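Local coordinates for CYCLIN domain-containing protein (Chaetomium thermophilum, PDB 6Z3U) that probably regulates a cyclin-dependent kinase as the cyclin H-type subunit of the CDK-activating kinase (CAK) complex, at residues A10-S15 and H233-Q238; T91-E96 and P352-L357; S107-A112 and K145-F150; K119-T124 and M128-Q133; A139-C144 and P151-F156. All coordinates share one frame; numbering follows the deposited sequence.

Contact 1: residues A10-S15 and H233-Q238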
# COMPACT_ATOMS: atom_id res chain seq x y z
N ALA A 10 7.58 6.61 15.90
CA ALA A 10 7.75 5.17 16.07
C ALA A 10 7.05 4.40 14.96
O ALA A 10 7.61 3.43 14.42
CB ALA A 10 7.20 4.74 17.44
N ARG A 11 5.84 4.81 14.60
CA ARG A 11 5.11 4.12 13.53
C ARG A 11 5.80 4.29 12.19
O ARG A 11 5.74 3.39 11.35
CB ARG A 11 3.67 4.62 13.49
CG ARG A 11 2.78 3.88 12.49
CD ARG A 11 1.35 3.71 13.03
NE ARG A 11 0.53 4.91 12.91
CZ ARG A 11 -0.54 5.04 12.12
NH1 ARG A 11 -1.21 6.19 12.11
NH2 ARG A 11 -0.94 4.05 11.34
N TYR A 12 6.46 5.43 11.96
CA TYR A 12 7.17 5.61 10.70
C TYR A 12 8.35 4.65 10.59
O TYR A 12 8.60 4.08 9.52
CB TYR A 12 7.65 7.06 10.56
CG TYR A 12 8.40 7.30 9.27
CD1 TYR A 12 7.72 7.63 8.10
CD2 TYR A 12 9.78 7.19 9.21
CE1 TYR A 12 8.40 7.85 6.92
CE2 TYR A 12 10.47 7.41 8.03
CZ TYR A 12 9.77 7.73 6.89
OH TYR A 12 10.45 7.95 5.71
N ARG A 13 9.09 4.45 11.69
CA ARG A 13 10.27 3.59 11.65
C ARG A 13 9.94 2.13 11.38
O ARG A 13 10.87 1.34 11.18
CB ARG A 13 11.05 3.70 12.96
CG ARG A 13 11.79 5.01 13.14
CD ARG A 13 12.64 5.00 14.39
NE ARG A 13 13.03 6.35 14.80
CZ ARG A 13 12.54 7.00 15.86
NH1 ARG A 13 12.97 8.22 16.13
NH2 ARG A 13 11.65 6.43 16.66
N GLN A 14 8.67 1.75 11.36
CA GLN A 14 8.29 0.39 11.03
C GLN A 14 8.05 0.20 9.53
O GLN A 14 7.80 -0.92 9.10
CB GLN A 14 7.03 -0.02 11.80
CG GLN A 14 7.18 0.14 13.30
CD GLN A 14 6.26 -0.78 14.06
OE1 GLN A 14 5.04 -0.63 14.01
NE2 GLN A 14 6.84 -1.74 14.77
N SER A 15 8.12 1.27 8.75
CA SER A 15 7.88 1.18 7.32
C SER A 15 9.08 0.57 6.60
O SER A 15 10.22 0.66 7.07
CB SER A 15 7.58 2.56 6.74
OG SER A 15 8.74 3.38 6.76
N HIS A 233 17.62 10.00 2.87
CA HIS A 233 18.19 10.59 4.08
C HIS A 233 17.19 11.38 4.91
O HIS A 233 17.54 11.78 6.03
CB HIS A 233 19.36 11.52 3.71
CG HIS A 233 20.31 10.92 2.71
ND1 HIS A 233 20.98 9.74 2.95
CD2 HIS A 233 20.69 11.34 1.49
CE1 HIS A 233 21.74 9.45 1.90
NE2 HIS A 233 21.58 10.41 1.00
N PHE A 234 15.98 11.61 4.42
CA PHE A 234 15.02 12.45 5.12
C PHE A 234 13.63 11.85 5.02
O PHE A 234 13.32 11.09 4.10
CB PHE A 234 15.02 13.88 4.56
CG PHE A 234 16.37 14.52 4.55
CD1 PHE A 234 16.90 15.05 5.72
CD2 PHE A 234 17.12 14.60 3.39
CE1 PHE A 234 18.15 15.65 5.72
CE2 PHE A 234 18.36 15.20 3.39
CZ PHE A 234 18.88 15.72 4.55
N THR A 235 12.81 12.18 5.98
CA THR A 235 11.43 11.73 6.13
C THR A 235 10.50 12.63 5.33
O THR A 235 10.78 13.81 5.13
CB THR A 235 11.04 11.76 7.61
OG1 THR A 235 11.92 10.90 8.35
CG2 THR A 235 9.61 11.31 7.82
N PRO A 236 9.38 12.09 4.82
CA PRO A 236 8.43 12.95 4.09
C PRO A 236 8.09 14.24 4.82
O PRO A 236 7.96 15.29 4.17
CB PRO A 236 7.21 12.04 3.92
CG PRO A 236 7.81 10.68 3.80
CD PRO A 236 9.00 10.67 4.73
N SER A 237 7.92 14.20 6.14
CA SER A 237 7.71 15.43 6.88
C SER A 237 8.92 16.34 6.77
O SER A 237 8.79 17.55 6.57
CB SER A 237 7.41 15.13 8.35
OG SER A 237 8.51 14.50 8.98
N GLN A 238 10.12 15.77 6.90
CA GLN A 238 11.34 16.57 6.79
C GLN A 238 11.48 17.16 5.39
O GLN A 238 11.77 18.35 5.23
CB GLN A 238 12.55 15.71 7.15
CG GLN A 238 12.56 15.25 8.61
CD GLN A 238 13.61 14.20 8.88
OE1 GLN A 238 14.32 13.76 7.98
NE2 GLN A 238 13.73 13.79 10.14
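Tyr12 and Thr235 bring the two backbones nearest, with their CA atoms 8.7 Å apart. On one side a type I turn runs from Tyr12 to Ser15; on the other, Thr235 is at the N-cap position of helix 236-247, though its side chain makes no capping bond. The Tyr12 ring reaches across: CG stands anti to the backbone N (chi1 -180°) and points the ring at the helix start. The methyl CG2 of Thr235 sits over one ring face in a CH-pi contact, 3.8 Å from the centroid and 17° off the normal. Pro236 CD lies obliquely to the ring near its hydroxyl end, 3.6 Å from Tyr12 CE1. No hydrogen bond crosses. The turn is held from within, as Tyr12 O accepts both Ser15 N and Ser15 OG, the latter at 2.9 Å. Gln238 OE1 folds back to accept Thr235 N at 3.0 Å. With an alanine in place of Tyr12, the Thr235 methyl would probably lose the ring face it rests on, and a gap would open beside Pro236. Gln238 NE2 bonds Val60 O of the RING-type protein chain. The contact packs the N-terminal helix 7-12 against the first turn of helix 236-247, in the cyclin C-terminal domain.

Contact 2: residues T91-E96 and P352-L357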
# COMPACT_ATOMS: atom_id res chain seq x y z
N THR A 91 20.30 9.89 -12.84
CA THR A 91 19.67 11.19 -12.67
C THR A 91 19.06 11.68 -13.98
O THR A 91 17.96 12.24 -13.99
CB THR A 91 20.69 12.20 -12.15
OG1 THR A 91 21.33 11.67 -10.98
CG2 THR A 91 20.02 13.51 -11.78
N PHE A 92 19.76 11.47 -15.09
CA PHE A 92 19.24 11.89 -16.39
C PHE A 92 17.95 11.15 -16.73
O PHE A 92 16.97 11.76 -17.17
CB PHE A 92 20.30 11.67 -17.47
CG PHE A 92 19.78 11.82 -18.87
CD1 PHE A 92 19.57 13.07 -19.42
CD2 PHE A 92 19.51 10.70 -19.65
CE1 PHE A 92 19.09 13.21 -20.72
CE2 PHE A 92 19.04 10.83 -20.94
CZ PHE A 92 18.83 12.09 -21.47
N TYR A 93 17.94 9.83 -16.52
CA TYR A 93 16.77 9.04 -16.87
C TYR A 93 15.65 9.16 -15.84
O TYR A 93 14.49 8.90 -16.18
CB TYR A 93 17.17 7.57 -17.04
CG TYR A 93 17.89 7.30 -18.35
CD1 TYR A 93 17.22 7.41 -19.56
CD2 TYR A 93 19.23 6.96 -18.37
CE1 TYR A 93 17.87 7.18 -20.76
CE2 TYR A 93 19.89 6.72 -19.56
CZ TYR A 93 19.20 6.83 -20.76
OH TYR A 93 19.84 6.60 -21.95
N THR A 94 15.96 9.56 -14.61
CA THR A 94 14.90 9.88 -13.66
C THR A 94 14.15 11.13 -14.09
O THR A 94 12.93 11.22 -13.91
CB THR A 94 15.48 10.07 -12.25
OG1 THR A 94 16.24 8.91 -11.88
CG2 THR A 94 14.37 10.28 -11.24
N ALA A 95 14.86 12.10 -14.66
CA ALA A 95 14.19 13.29 -15.19
C ALA A 95 13.37 12.94 -16.43
O ALA A 95 12.27 13.46 -16.62
CB ALA A 95 15.21 14.37 -15.50
N GLU A 96 13.91 12.07 -17.29
CA GLU A 96 13.15 11.64 -18.46
C GLU A 96 11.92 10.84 -18.05
O GLU A 96 10.86 10.96 -18.67
CB GLU A 96 14.05 10.81 -19.38
CG GLU A 96 13.41 10.44 -20.72
CD GLU A 96 14.39 9.80 -21.68
OE1 GLU A 96 14.73 8.62 -21.49
OE2 GLU A 96 14.82 10.49 -22.63
N PRO A 352 28.37 10.97 -24.48
CA PRO A 352 29.63 10.24 -24.25
C PRO A 352 29.47 9.05 -23.31
O PRO A 352 30.08 8.00 -23.53
CB PRO A 352 30.55 11.31 -23.64
CG PRO A 352 29.93 12.64 -23.97
CD PRO A 352 28.58 12.42 -24.59
N ILE A 353 28.65 9.20 -22.26
CA ILE A 353 28.51 8.12 -21.29
C ILE A 353 27.75 6.95 -21.90
O ILE A 353 28.12 5.79 -21.71
CB ILE A 353 27.81 8.64 -20.02
CG1 ILE A 353 28.41 9.98 -19.56
CG2 ILE A 353 27.92 7.62 -18.90
CD1 ILE A 353 29.92 9.96 -19.40
N ARG A 354 26.68 7.24 -22.65
CA ARG A 354 25.93 6.17 -23.29
C ARG A 354 26.80 5.37 -24.25
O ARG A 354 26.61 4.16 -24.39
CB ARG A 354 24.71 6.75 -24.02
CG ARG A 354 23.82 7.60 -23.11
CD ARG A 354 22.55 8.10 -23.79
NE ARG A 354 21.69 7.02 -24.26
CZ ARG A 354 21.46 6.72 -25.54
NH1 ARG A 354 20.65 5.71 -25.84
NH2 ARG A 354 22.01 7.43 -26.52
N LYS A 355 27.76 6.02 -24.92
CA LYS A 355 28.66 5.26 -25.80
C LYS A 355 29.63 4.40 -25.00
O LYS A 355 29.94 3.27 -25.40
CB LYS A 355 29.44 6.20 -26.72
CG LYS A 355 29.91 5.48 -27.99
CD LYS A 355 30.89 6.30 -28.82
CE LYS A 355 30.19 7.31 -29.71
NZ LYS A 355 31.18 8.10 -30.49
N LYS A 356 30.12 4.91 -23.87
CA LYS A 356 30.98 4.09 -23.02
C LYS A 356 30.20 2.90 -22.48
O LYS A 356 30.75 1.80 -22.33
CB LYS A 356 31.56 4.94 -21.89
CG LYS A 356 32.64 4.23 -21.07
CD LYS A 356 33.08 5.05 -19.87
CE LYS A 356 33.94 6.24 -20.27
NZ LYS A 356 34.60 6.88 -19.09
N LEU A 357 28.92 3.10 -22.18
CA LEU A 357 28.09 2.01 -21.67
C LEU A 357 27.75 0.99 -22.75
O LEU A 357 27.53 -0.18 -22.45
CB LEU A 357 26.80 2.60 -21.08
CG LEU A 357 25.77 1.63 -20.50
CD1 LEU A 357 26.36 0.84 -19.34
CD2 LEU A 357 24.53 2.39 -20.05
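Tyr93 and Arg354 join two helices from distant parts of the chain: helix 83-103 of the cyclin fold and helix 343-358, late in the chain. One hydrogen bond carries the contact. Arg354 NE donates to Tyr93 OH at 3.0 Å. The bond is bent, with an N-H...O angle of 141°, and the hydroxyl is tilted somewhat from the guanidinium plane. Ring and guanidinium planes stand 66° apart, and the two side chains run roughly perpendicular. The arginine chain runs extended as far as CD and then bends (chi3 61°), which turns NE toward the phenol. CD comes along, 3.6 Å from Tyr93 OH. Here helix 343-358 is laid against the cyclin fold, and helix 132-146 takes part: Tyr93 OH has a second, weak hydrogen bond with Gln133 OE1, and Arg354 also packs on Gln133. The phenol oxygen thus bridges to two other helices, the second link being weak. On helix 83-103 itself, CD2 of Phe92 lies 3.8 Å above the centre of the Tyr93 ring and backs one of its faces. A neighbouring salt bridge between Lys356 NZ and Glu85 OE2 ties helix 343-358 to helix 83-103 a second time.

Contact 3: residues S107-A112 and K145-F150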
# COMPACT_ATOMS: atom_id res chain seq x y z
N SER A 107 -0.84 10.76 -12.22
CA SER A 107 -0.95 11.43 -10.94
C SER A 107 0.43 11.65 -10.32
O SER A 107 1.39 10.94 -10.62
CB SER A 107 -1.83 10.61 -9.99
OG SER A 107 -1.39 9.26 -9.92
N ASP A 108 0.51 12.68 -9.47
CA ASP A 108 1.78 12.99 -8.82
C ASP A 108 2.27 11.82 -7.97
O ASP A 108 3.48 11.55 -7.91
CB ASP A 108 1.64 14.24 -7.95
CG ASP A 108 1.53 15.51 -8.78
OD1 ASP A 108 1.79 15.46 -10.00
OD2 ASP A 108 1.20 16.57 -8.19
N GLU A 109 1.36 11.11 -7.30
CA GLU A 109 1.77 9.98 -6.48
C GLU A 109 2.33 8.85 -7.33
O GLU A 109 3.25 8.15 -6.89
CB GLU A 109 0.59 9.48 -5.64
CG GLU A 109 0.08 10.50 -4.63
CD GLU A 109 -0.08 9.90 -3.25
OE1 GLU A 109 0.66 10.31 -2.33
OE2 GLU A 109 -0.94 9.01 -3.08
N ILE A 110 1.80 8.65 -8.54
CA ILE A 110 2.34 7.62 -9.42
C ILE A 110 3.74 8.01 -9.88
O ILE A 110 4.68 7.21 -9.79
CB ILE A 110 1.40 7.39 -10.62
CG1 ILE A 110 0.16 6.62 -10.17
CG2 ILE A 110 2.12 6.64 -11.73
CD1 ILE A 110 -0.89 6.44 -11.26
N LYS A 111 3.90 9.24 -10.37
CA LYS A 111 5.22 9.70 -10.80
C LYS A 111 6.26 9.50 -9.71
O LYS A 111 7.32 8.92 -9.95
CB LYS A 111 5.15 11.18 -11.18
CG LYS A 111 4.20 11.51 -12.32
CD LYS A 111 4.11 13.01 -12.53
CE LYS A 111 3.13 13.36 -13.63
NZ LYS A 111 2.43 14.65 -13.37
N ALA A 112 5.95 9.96 -8.50
CA ALA A 112 6.93 9.88 -7.42
C ALA A 112 7.25 8.43 -7.07
O ALA A 112 8.41 8.11 -6.77
CB ALA A 112 6.40 10.62 -6.19
N LYS A 145 0.59 0.24 -10.73
CA LYS A 145 0.04 -0.86 -9.94
C LYS A 145 0.23 -0.61 -8.45
O LYS A 145 -0.70 -0.79 -7.65
CB LYS A 145 0.71 -2.17 -10.35
CG LYS A 145 0.45 -2.58 -11.79
CD LYS A 145 1.05 -3.94 -12.11
CE LYS A 145 0.50 -4.50 -13.41
NZ LYS A 145 1.10 -5.82 -13.75
N ALA A 146 1.42 -0.17 -8.05
CA ALA A 146 1.69 0.08 -6.64
C ALA A 146 0.78 1.15 -6.06
O ALA A 146 0.61 1.20 -4.84
CB ALA A 146 3.16 0.49 -6.46
N GLU A 147 0.20 2.00 -6.90
CA GLU A 147 -0.68 3.07 -6.45
C GLU A 147 -2.14 2.80 -6.80
O GLU A 147 -2.96 3.73 -6.80
CB GLU A 147 -0.23 4.41 -7.04
CG GLU A 147 1.13 4.86 -6.55
CD GLU A 147 1.15 5.16 -5.06
OE1 GLU A 147 0.09 5.55 -4.52
OE2 GLU A 147 2.21 5.01 -4.43
N GLY A 148 -2.49 1.55 -7.10
CA GLY A 148 -3.86 1.18 -7.32
C GLY A 148 -4.36 1.33 -8.73
O GLY A 148 -5.56 1.14 -8.97
N ALA A 149 -3.49 1.66 -9.68
CA ALA A 149 -3.86 1.79 -11.09
C ALA A 149 -3.28 0.59 -11.84
O ALA A 149 -2.06 0.47 -11.97
CB ALA A 149 -3.35 3.10 -11.67
N PHE A 150 -4.16 -0.28 -12.34
CA PHE A 150 -3.77 -1.51 -13.02
C PHE A 150 -4.25 -1.41 -14.47
O PHE A 150 -5.30 -1.97 -14.83
CB PHE A 150 -4.35 -2.74 -12.32
CG PHE A 150 -3.86 -2.91 -10.92
CD1 PHE A 150 -2.69 -3.62 -10.66
CD2 PHE A 150 -4.55 -2.36 -9.85
CE1 PHE A 150 -2.23 -3.78 -9.37
CE2 PHE A 150 -4.09 -2.52 -8.56
CZ PHE A 150 -2.93 -3.23 -8.32
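Ile110 and Glu147 meet where the start of helix 108-124 passes the end of helix 132-146. The latter helix closes in a Schellman motif with Gly148 as its C-prime residue: Gly148 N bonds Lys145 O, and Ala149 N bonds Cys144 O. The positive phi of Gly148 (88°) suits glycine, since a CB here would collide with the carbonyl oxygen of Glu147. The charged part of the contact is a pair of like groups. Glu109 OE2 and Glu147 OE1 stand 3.9 Å apart, their chains set nearly square to each other and their carboxylate planes 63° apart. Each acid has a partner elsewhere. Glu109 OE2 forms a salt bridge with Arg190, which probably offsets much of the repulsion, and Glu147 OE2 is hydrogen-bonded to Thr113 OG1. On the last turn of the helix, Lys145 NZ forms a salt bridge with Glu172 of its own chain and hydrogen bonds to Asp132 O and Met134 O of the kinase chain. The rest is apolar. Ile110 and the aliphatic part of Glu147 run alongside each other, pointing opposite ways, with CG1 of Ile110 3.9 Å from CB of Glu147. Farther out, the Ile110 terminal methyl CD1 touches Ala149 CB at 4.2 Å.

Contact 4: residues K119-T124 and M128-Q133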
# COMPACT_ATOMS: atom_id res chain seq x y z
N LYS A 119 15.05 4.75 -8.85
CA LYS A 119 16.25 5.02 -8.07
C LYS A 119 16.62 3.84 -7.19
O LYS A 119 17.80 3.51 -7.03
CB LYS A 119 16.05 6.27 -7.21
CG LYS A 119 15.89 7.56 -7.99
CD LYS A 119 15.70 8.75 -7.05
CE LYS A 119 17.02 9.48 -6.79
NZ LYS A 119 17.71 9.91 -8.04
N ARG A 120 15.62 3.19 -6.60
CA ARG A 120 15.89 2.04 -5.74
C ARG A 120 16.40 0.85 -6.55
O ARG A 120 17.24 0.08 -6.06
CB ARG A 120 14.63 1.65 -4.97
CG ARG A 120 14.22 2.66 -3.91
CD ARG A 120 12.97 2.18 -3.19
NE ARG A 120 12.52 3.12 -2.17
CZ ARG A 120 11.49 2.90 -1.37
NH1 ARG A 120 10.79 1.77 -1.48
NH2 ARG A 120 11.15 3.80 -0.47
N PHE A 121 15.92 0.69 -7.79
CA PHE A 121 16.36 -0.44 -8.60
C PHE A 121 17.85 -0.35 -8.90
O PHE A 121 18.57 -1.36 -8.83
CB PHE A 121 15.56 -0.48 -9.90
CG PHE A 121 15.98 -1.59 -10.84
CD1 PHE A 121 15.48 -2.87 -10.68
CD2 PHE A 121 16.86 -1.34 -11.87
CE1 PHE A 121 15.86 -3.89 -11.54
CE2 PHE A 121 17.24 -2.36 -12.73
CZ PHE A 121 16.74 -3.63 -12.56
N TYR A 122 18.34 0.85 -9.20
CA TYR A 122 19.71 1.05 -9.66
C TYR A 122 20.67 1.39 -8.53
O TYR A 122 21.76 1.92 -8.80
CB TYR A 122 19.73 2.14 -10.74
CG TYR A 122 19.34 1.61 -12.10
CD1 TYR A 122 19.99 0.51 -12.65
CD2 TYR A 122 18.30 2.18 -12.83
CE1 TYR A 122 19.64 0.01 -13.88
CE2 TYR A 122 17.94 1.68 -14.07
CZ TYR A 122 18.62 0.59 -14.58
OH TYR A 122 18.29 0.08 -15.81
N ILE A 123 20.31 1.12 -7.28
CA ILE A 123 21.25 1.16 -6.19
C ILE A 123 21.60 -0.25 -5.75
O ILE A 123 22.74 -0.50 -5.32
CB ILE A 123 20.69 1.98 -4.99
CG1 ILE A 123 21.62 1.86 -3.78
CG2 ILE A 123 19.29 1.54 -4.64
CD1 ILE A 123 21.35 2.87 -2.70
N THR A 124 20.67 -1.18 -5.91
CA THR A 124 20.97 -2.59 -5.77
C THR A 124 21.50 -3.21 -7.05
O THR A 124 22.14 -4.27 -7.00
CB THR A 124 19.74 -3.39 -5.32
OG1 THR A 124 18.68 -3.19 -6.26
CG2 THR A 124 19.27 -2.94 -3.94
N MET A 128 25.17 -0.93 -15.83
CA MET A 128 25.83 -1.79 -16.80
C MET A 128 25.24 -3.19 -16.86
O MET A 128 25.65 -3.98 -17.72
CB MET A 128 27.32 -1.89 -16.47
CG MET A 128 28.06 -0.57 -16.53
SD MET A 128 29.81 -0.73 -16.16
CE MET A 128 29.81 -0.58 -14.37
N THR A 129 24.29 -3.51 -15.98
CA THR A 129 23.67 -4.83 -15.94
C THR A 129 22.32 -4.87 -16.65
O THR A 129 22.06 -5.77 -17.45
CB THR A 129 23.50 -5.29 -14.49
OG1 THR A 129 24.70 -5.01 -13.76
CG2 THR A 129 23.22 -6.78 -14.43
N TYR A 130 21.44 -3.90 -16.37
CA TYR A 130 20.11 -3.85 -16.97
C TYR A 130 19.88 -2.50 -17.63
O TYR A 130 20.35 -1.47 -17.12
CB TYR A 130 19.03 -4.11 -15.91
CG TYR A 130 19.17 -5.45 -15.21
CD1 TYR A 130 18.95 -6.64 -15.89
CD2 TYR A 130 19.54 -5.51 -13.87
CE1 TYR A 130 19.07 -7.86 -15.25
CE2 TYR A 130 19.67 -6.73 -13.22
CZ TYR A 130 19.44 -7.90 -13.92
OH TYR A 130 19.57 -9.12 -13.28
N PRO A 131 19.16 -2.46 -18.74
CA PRO A 131 19.09 -1.23 -19.56
C PRO A 131 18.21 -0.18 -18.91
O PRO A 131 17.00 -0.38 -18.74
CB PRO A 131 18.48 -1.72 -20.88
CG PRO A 131 17.71 -2.94 -20.53
CD PRO A 131 18.36 -3.56 -19.32
N PRO A 132 18.77 0.99 -18.57
CA PRO A 132 17.93 2.05 -17.98
C PRO A 132 16.88 2.59 -18.92
O PRO A 132 15.84 3.08 -18.46
CB PRO A 132 18.95 3.13 -17.59
CG PRO A 132 20.12 2.89 -18.48
CD PRO A 132 20.18 1.41 -18.69
N GLN A 133 17.10 2.52 -20.24
CA GLN A 133 16.09 2.99 -21.18
C GLN A 133 14.81 2.19 -21.05
O GLN A 133 13.71 2.73 -21.24
CB GLN A 133 16.63 2.90 -22.61
CG GLN A 133 15.80 3.64 -23.64
CD GLN A 133 16.10 5.12 -23.67
OE1 GLN A 133 17.26 5.53 -23.80
NE2 GLN A 133 15.06 5.95 -23.55
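Phe121 and Tyr122, neighbours on helix 108-124, meet the chain before helix 132-146 in different ways. Phe121 has CG anti to its own backbone N (chi1 178°) and sends its ring to Tyr130. The Tyr130 side chain comes across it almost perpendicularly, and the rings meet obliquely, with planes 54° apart and centroids 5.8 Å apart. The closest atoms are Phe121 CZ and Tyr130 CD2, at 3.6 Å. Tyr122 reaches the backbone instead. Its OH donates to Tyr130 O at 2.9 Å and comes from well above the carbonyl plane (64° out of it), so no lone pair is met squarely. That oxygen lies at the Tyr122 ring edge. The Pro132 side chain runs roughly perpendicular to that of Tyr122 and lies oblique to its ring, with CB 3.9 Å from Tyr122 CE2; its N has no hydrogen to offer the phenol. These contacts close the loop between two successive helices of the cyclin fold, with Pro131 at the N-cap of helix 132-146. Phe121 also braces its neighbour, as CD2 lies 3.5 Å above the centre of the Tyr122 ring. Phe118 adds an edge-to-face contact to that ring. A phenylalanine in place of Tyr122 would probably leave Tyr130 O without this donor and the loop less firmly tied to helix 108-124. The far end of Tyr130 is held separately, by a hydrogen bond between its OH and Arg365 NE. Tyr130 also packs on Asp79 of the kinase chain.

Contact 5: residues A139-C144 and P151-F156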
# COMPACT_ATOMS: atom_id res chain seq x y z
N ALA A 139 9.35 1.08 -14.47
CA ALA A 139 9.09 1.76 -13.21
C ALA A 139 7.79 2.56 -13.25
O ALA A 139 7.11 2.70 -12.23
CB ALA A 139 10.26 2.68 -12.86
N LEU A 140 7.44 3.09 -14.43
CA LEU A 140 6.16 3.79 -14.56
C LEU A 140 5.00 2.81 -14.55
O LEU A 140 3.97 3.06 -13.92
CB LEU A 140 6.15 4.62 -15.85
CG LEU A 140 6.85 5.98 -15.78
CD1 LEU A 140 7.13 6.51 -17.17
CD2 LEU A 140 6.01 6.97 -15.00
N PHE A 141 5.14 1.68 -15.24
CA PHE A 141 4.06 0.69 -15.29
C PHE A 141 3.84 0.07 -13.92
O PHE A 141 2.70 -0.07 -13.46
CB PHE A 141 4.38 -0.38 -16.32
CG PHE A 141 3.29 -1.41 -16.48
CD1 PHE A 141 2.08 -1.07 -17.06
CD2 PHE A 141 3.48 -2.71 -16.05
CE1 PHE A 141 1.08 -2.01 -17.20
CE2 PHE A 141 2.49 -3.65 -16.20
CZ PHE A 141 1.29 -3.30 -16.77
N PHE A 142 4.92 -0.32 -13.24
CA PHE A 142 4.78 -0.91 -11.91
C PHE A 142 4.39 0.14 -10.88
O PHE A 142 3.73 -0.18 -9.88
CB PHE A 142 6.09 -1.60 -11.52
CG PHE A 142 5.92 -2.67 -10.48
CD1 PHE A 142 5.15 -3.79 -10.74
CD2 PHE A 142 6.53 -2.56 -9.24
CE1 PHE A 142 5.00 -4.78 -9.79
CE2 PHE A 142 6.38 -3.54 -8.28
CZ PHE A 142 5.62 -4.66 -8.56
N GLY A 143 4.79 1.40 -11.09
CA GLY A 143 4.36 2.46 -10.19
C GLY A 143 2.86 2.65 -10.20
O GLY A 143 2.25 2.93 -9.16
N CYS A 144 2.23 2.52 -11.37
CA CYS A 144 0.77 2.56 -11.43
C CYS A 144 0.16 1.49 -10.54
O CYS A 144 -0.67 1.78 -9.67
CB CYS A 144 0.31 2.37 -12.88
SG CYS A 144 0.63 3.77 -13.98
N PRO A 151 -3.51 -0.71 -15.32
CA PRO A 151 -3.91 -0.56 -16.72
C PRO A 151 -3.55 -1.79 -17.53
O PRO A 151 -2.79 -2.66 -17.11
CB PRO A 151 -3.12 0.66 -17.18
CG PRO A 151 -1.87 0.61 -16.36
CD PRO A 151 -2.27 0.04 -15.02
N SER A 152 -4.12 -1.85 -18.73
CA SER A 152 -3.79 -2.91 -19.67
C SER A 152 -2.44 -2.60 -20.32
O SER A 152 -2.21 -1.47 -20.77
CB SER A 152 -4.87 -3.05 -20.74
OG SER A 152 -4.63 -4.17 -21.58
N ILE A 153 -1.56 -3.59 -20.36
CA ILE A 153 -0.21 -3.36 -20.88
C ILE A 153 -0.28 -2.85 -22.31
O ILE A 153 0.57 -2.05 -22.74
CB ILE A 153 0.64 -4.64 -20.76
CG1 ILE A 153 2.10 -4.35 -21.11
CG2 ILE A 153 0.08 -5.73 -21.65
CD1 ILE A 153 2.77 -3.32 -20.22
N SER A 154 -1.27 -3.30 -23.08
CA SER A 154 -1.41 -2.81 -24.45
C SER A 154 -1.71 -1.32 -24.48
O SER A 154 -1.16 -0.58 -25.30
CB SER A 154 -2.50 -3.60 -25.18
OG SER A 154 -3.76 -3.40 -24.57
N ASP A 155 -2.60 -0.86 -23.59
CA ASP A 155 -2.90 0.57 -23.53
C ASP A 155 -1.71 1.36 -23.00
O ASP A 155 -1.44 2.47 -23.47
CB ASP A 155 -4.13 0.82 -22.65
CG ASP A 155 -5.40 0.23 -23.24
OD1 ASP A 155 -5.47 0.08 -24.47
OD2 ASP A 155 -6.32 -0.09 -22.46
N PHE A 156 -0.99 0.81 -22.02
CA PHE A 156 0.20 1.48 -21.51
C PHE A 156 1.25 1.65 -22.60
O PHE A 156 1.87 2.71 -22.71
CB PHE A 156 0.77 0.70 -20.33
CG PHE A 156 1.95 1.37 -19.67
CD1 PHE A 156 1.77 2.18 -18.56
CD2 PHE A 156 3.23 1.19 -20.16
CE1 PHE A 156 2.85 2.80 -17.96
CE2 PHE A 156 4.31 1.80 -19.56
CZ PHE A 156 4.12 2.61 -18.46
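Phe141 packs against Phe156, Ile153 and Pro151, and its atoms meet them in turn. CB lies over the face of the Phe156 ring, 3.9 Å from the centroid and 18° off the normal, a CH-pi contact. CG is anti to the backbone N (chi1 -177°), which carries the ring out toward helix 153-159. CD1 then presses on the same Phe156 face, 3.6 Å from Phe156 CG. The rings form an edge-to-face (T-shaped) pair, the edge of Phe141 toward the face of Phe156, with planes 72° apart and centroids 5.0 Å apart. CE1 meets three groups: Ile153 CD1 at 3.7 Å, Pro151 O near the ring plane, and Pro151 CG at 4.0 Å. CZ is again close to Ile153 CD1, for this methyl sits over the centre of one Phe141 face. This packs two successive helices of the cyclin fold, 132-146 and 153-159, across the short linker that follows the Schellman end of the first. Leu140 CB touches the Phe156 edge, 3.9 Å from CZ. Nearer the linker, Cys144 CB meets Pro151 CD at 4.1 Å. Helix 153-159 begins after Ser152 as N-cap, and its start faces the kinase: Ser152 OG and Ile153 N both bond Asp132 OD1 of the kinase chain. Phe141 packs on that same aspartate and, within its own chain, on Leu169 and Glu172.

How the contacts relate
Contacts 3, 4 and 5 all use helix 132-146 and lie within the cyclin-like region. Contacts 3 and 5 are neighbours, their centres about 10 Å apart, and they touch where Ile110 CG2 packs on Cys144 SG. Contact 4 sits at the other end of the helix, about 20 Å from contact 3 and 18 Å from contact 5, centre to centre. It touches contact 2, the centres being about 11 Å apart. Contact 1 stands apart, about 20 to 31 Å from the others, centre to centre. Contacts 1 and 2 cross along the chain and enclose the rest. Contact 4 is nested within contact 3, which crosses contact 5. Thus an N-terminal helix and helix 343-358 both pack onto the cyclin body.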